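Local coordinates for protein glycosyltransferase (Streptomyces halstedii, PDB 3WAG) that belongs to the GT-B class of glycosyltransferases and holds thymidine-5'-diphosphate in this structure, at residues A316-G321 / P335-P340. Sequence-based numbering, arbitrary orientation.
With TYD (thymidine-5'-diphosphate), chain F.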
loop_
_atom_site.group_PDB
_atom_site.type_symbol
_atom_site.label_atom_id
_atom_site.label_comp_id
_atom_site.label_asym_id
_atom_site.label_seq_id
_atom_site.Cartn_x
_atom_site.Cartn_y
_atom_site.Cartn_z
ATOM N N ALA B 316 -19.790 18.913 -8.984
ATOM C CA ALA B 316 -19.726 18.131 -10.250
ATOM C C ALA B 316 -18.295 17.766 -10.620
ATOM O O ALA B 316 -17.345 18.334 -10.092
ATOM C CB ALA B 316 -20.375 18.913 -11.375
ATOM N N ILE B 317 -18.119 16.791 -11.495
ATOM C CA ILE B 317 -16.784 16.588 -12.084
ATOM C C ILE B 317 -16.961 16.456 -13.602
ATOM O O ILE B 317 -17.832 15.732 -14.083
ATOM C CB ILE B 317 -15.989 15.380 -11.498
ATOM C CG1 ILE B 317 -14.671 15.219 -12.262
ATOM C CG2 ILE B 317 -16.794 14.098 -11.555
ATOM C CD1 ILE B 317 -13.672 14.383 -11.465
ATOM N N VAL B 318 -16.149 17.204 -14.320
ATOM C CA VAL B 318 -16.159 17.195 -15.781
ATOM C C VAL B 318 -14.936 16.380 -16.186
ATOM O O VAL B 318 -13.818 16.752 -15.810
ATOM C CB VAL B 318 -16.116 18.655 -16.329
ATOM C CG1 VAL B 318 -16.413 18.676 -17.832
ATOM C CG2 VAL B 318 -17.156 19.519 -15.621
ATOM N N HIS B 319 -15.140 15.257 -16.890
ATOM C CA HIS B 319 -14.007 14.383 -17.277
ATOM C C HIS B 319 -14.322 13.551 -18.508
ATOM O O HIS B 319 -15.430 13.632 -19.053
ATOM C CB HIS B 319 -13.566 13.518 -16.104
ATOM C CG HIS B 319 -14.540 12.404 -15.780
ATOM N ND1 HIS B 319 -15.675 12.600 -15.057
ATOM C CD2 HIS B 319 -14.535 11.079 -16.128
ATOM C CE1 HIS B 319 -16.327 11.442 -14.929
ATOM N NE2 HIS B 319 -15.653 10.517 -15.601
ATOM N N HIS B 320 -13.326 12.787 -18.964
ATOM C CA HIS B 320 -13.308 12.047 -20.230
ATOM C C HIS B 320 -13.918 10.675 -20.168
ATOM O O HIS B 320 -13.913 9.961 -21.170
ATOM C CB HIS B 320 -11.862 11.814 -20.581
ATOM C CG HIS B 320 -11.063 11.308 -19.412
ATOM N ND1 HIS B 320 -10.531 12.135 -18.469
ATOM C CD2 HIS B 320 -10.773 10.005 -19.004
ATOM C CE1 HIS B 320 -9.896 11.387 -17.546
ATOM N NE2 HIS B 320 -10.077 10.086 -17.856
ATOM N N GLY B 321 -14.414 10.270 -18.998
ATOM C CA GLY B 321 -15.186 9.008 -18.870
ATOM C C GLY B 321 -14.387 7.743 -18.514
ATOM O O GLY B 321 -14.959 6.677 -18.488
ATOM N N PRO B 335 -22.098 14.112 -9.219
ATOM C CA PRO B 335 -22.606 14.284 -10.575
ATOM C C PRO B 335 -21.453 14.472 -11.591
ATOM O O PRO B 335 -20.447 15.115 -11.285
ATOM C CB PRO B 335 -23.454 15.558 -10.463
ATOM C CG PRO B 335 -23.886 15.565 -9.038
ATOM C CD PRO B 335 -22.698 15.077 -8.275
ATOM N N GLN B 336 -21.641 13.932 -12.792
ATOM C CA GLN B 336 -20.613 13.953 -13.821
ATOM C C GLN B 336 -20.991 14.729 -15.115
ATOM O O GLN B 336 -22.116 14.626 -15.606
ATOM C CB GLN B 336 -20.180 12.494 -14.166
ATOM C CG GLN B 336 -19.571 11.705 -12.981
ATOM C CD GLN B 336 -19.374 10.265 -13.384
ATOM O OE1 GLN B 336 -18.420 9.966 -14.046
ATOM N NE2 GLN B 336 -20.327 9.379 -13.052
ATOM N N LEU B 337 -20.037 15.462 -15.688
ATOM C CA LEU B 337 -20.177 15.784 -17.084
ATOM C C LEU B 337 -19.088 15.069 -17.858
ATOM O O LEU B 337 -17.907 15.314 -17.636
ATOM C CB LEU B 337 -20.253 17.327 -17.302
ATOM C CG LEU B 337 -19.887 18.064 -18.597
ATOM C CD1 LEU B 337 -20.383 17.378 -19.845
ATOM C CD2 LEU B 337 -20.339 19.541 -18.512
ATOM N N ILE B 338 -19.490 14.161 -18.740
ATOM C CA ILE B 338 -18.565 13.281 -19.456
ATOM C C ILE B 338 -18.460 13.728 -20.892
ATOM O O ILE B 338 -19.480 13.934 -21.584
ATOM C CB ILE B 338 -19.023 11.801 -19.381
ATOM C CG1 ILE B 338 -19.124 11.346 -17.922
ATOM C CG2 ILE B 338 -18.035 10.865 -20.102
ATOM C CD1 ILE B 338 -20.156 10.277 -17.626
ATOM N N VAL B 339 -17.233 13.896 -21.347
ATOM C CA VAL B 339 -16.957 14.087 -22.760
ATOM C C VAL B 339 -16.176 12.824 -23.182
ATOM O O VAL B 339 -14.970 12.811 -23.085
ATOM C CB VAL B 339 -16.081 15.370 -22.993
ATOM C CG1 VAL B 339 -15.756 15.553 -24.486
ATOM C CG2 VAL B 339 -16.746 16.648 -22.447
ATOM N N PRO B 340 -16.861 11.759 -23.629
ATOM C CA PRO B 340 -16.179 10.453 -23.784
ATOM C C PRO B 340 -15.003 10.417 -24.726
ATOM O O PRO B 340 -15.085 10.827 -25.874
ATOM C CB PRO B 340 -17.267 9.539 -24.303
ATOM C CG PRO B 340 -18.525 10.158 -23.759
ATOM C CD PRO B 340 -18.314 11.634 -23.829
HETATM P PA TYD F . -6.003 8.219 -15.169
HETATM O O1A TYD F . -5.893 9.631 -15.762
HETATM O O2A TYD F . -5.640 6.961 -15.951
HETATM O O3A TYD F . -7.606 8.143 -14.807
HETATM P PB TYD F . -8.760 7.312 -15.622
HETATM O O1B TYD F . -8.414 7.393 -17.117
HETATM O O2B TYD F . -10.068 8.013 -15.143
HETATM O O3B TYD F . -8.506 5.851 -15.159
HETATM O "O5'" TYD F . -5.128 8.153 -13.778
HETATM C "C5'" TYD F . -5.252 7.172 -12.713
HETATM C "C4'" TYD F . -6.064 7.707 -11.500
HETATM O "O4'" TYD F . -5.588 8.980 -11.011
HETATM C "C3'" TYD F . -7.576 7.921 -11.725
HETATM O "O3'" TYD F . -8.274 7.209 -10.690
HETATM C "C2'" TYD F . -7.839 9.410 -11.544
HETATM C "C1'" TYD F . -6.680 9.825 -10.615
HETATM N N1 TYD F . -6.369 11.244 -10.783
HETATM C C2 TYD F . -6.436 12.141 -9.685
HETATM O O2 TYD F . -6.736 11.757 -8.525
HETATM N N3 TYD F . -6.185 13.467 -9.880
HETATM C C4 TYD F . -5.867 13.986 -11.091
HETATM O O4 TYD F . -5.636 15.213 -11.170
HETATM C C5 TYD F . -5.777 13.064 -12.256
HETATM C C5M TYD F . -5.419 13.515 -13.653
HETATM C C6 TYD F . -6.041 11.706 -12.015
#
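Pro335 O accepts the amide of Ile317 (N to O 2.9 Å), the first of four backbone bonds joining parallel neighbours whose short axes diverge by 13°. Gln336 sends its side chain to the face of Ile317 and His319, on the side of helix 323-331. Its CG, anti to the carbonyl carbon (chi1 -61°), lies beside Ile317 CG2 at 3.9 Å, and its extended chain brings the amide nearly coplanar with the His319 ring (2°), though which ring atom faces it is doubtful in the model. Leu337 bonds twice, through N to Ile317 O (2.7 Å) and through O to His319 N (2.9 Å). On the other face its CG packs 3.6 Å from Val318 CG1, under helix 369-381. Ile338 turns back to the Gln336 face, where CG2 rests 3.6 Å from Gly321 CA. Val339 N closes the series on His319 O (2.9 Å), and Pro340 CA approaches His320 O. These strands and helix 323-331 form a right-handed beta-alpha-beta unit of the C-terminal Rossmann-like domain. The buried pairing, apolar on the Val318-Leu337 face and mixed on the other, runs up to the strand end, where His320, its ND1 weakly held by Thr251 O, turns the NE2 N-H to thymidine-5'-diphosphate O1B (3.3 Å) and, weakly, O2B.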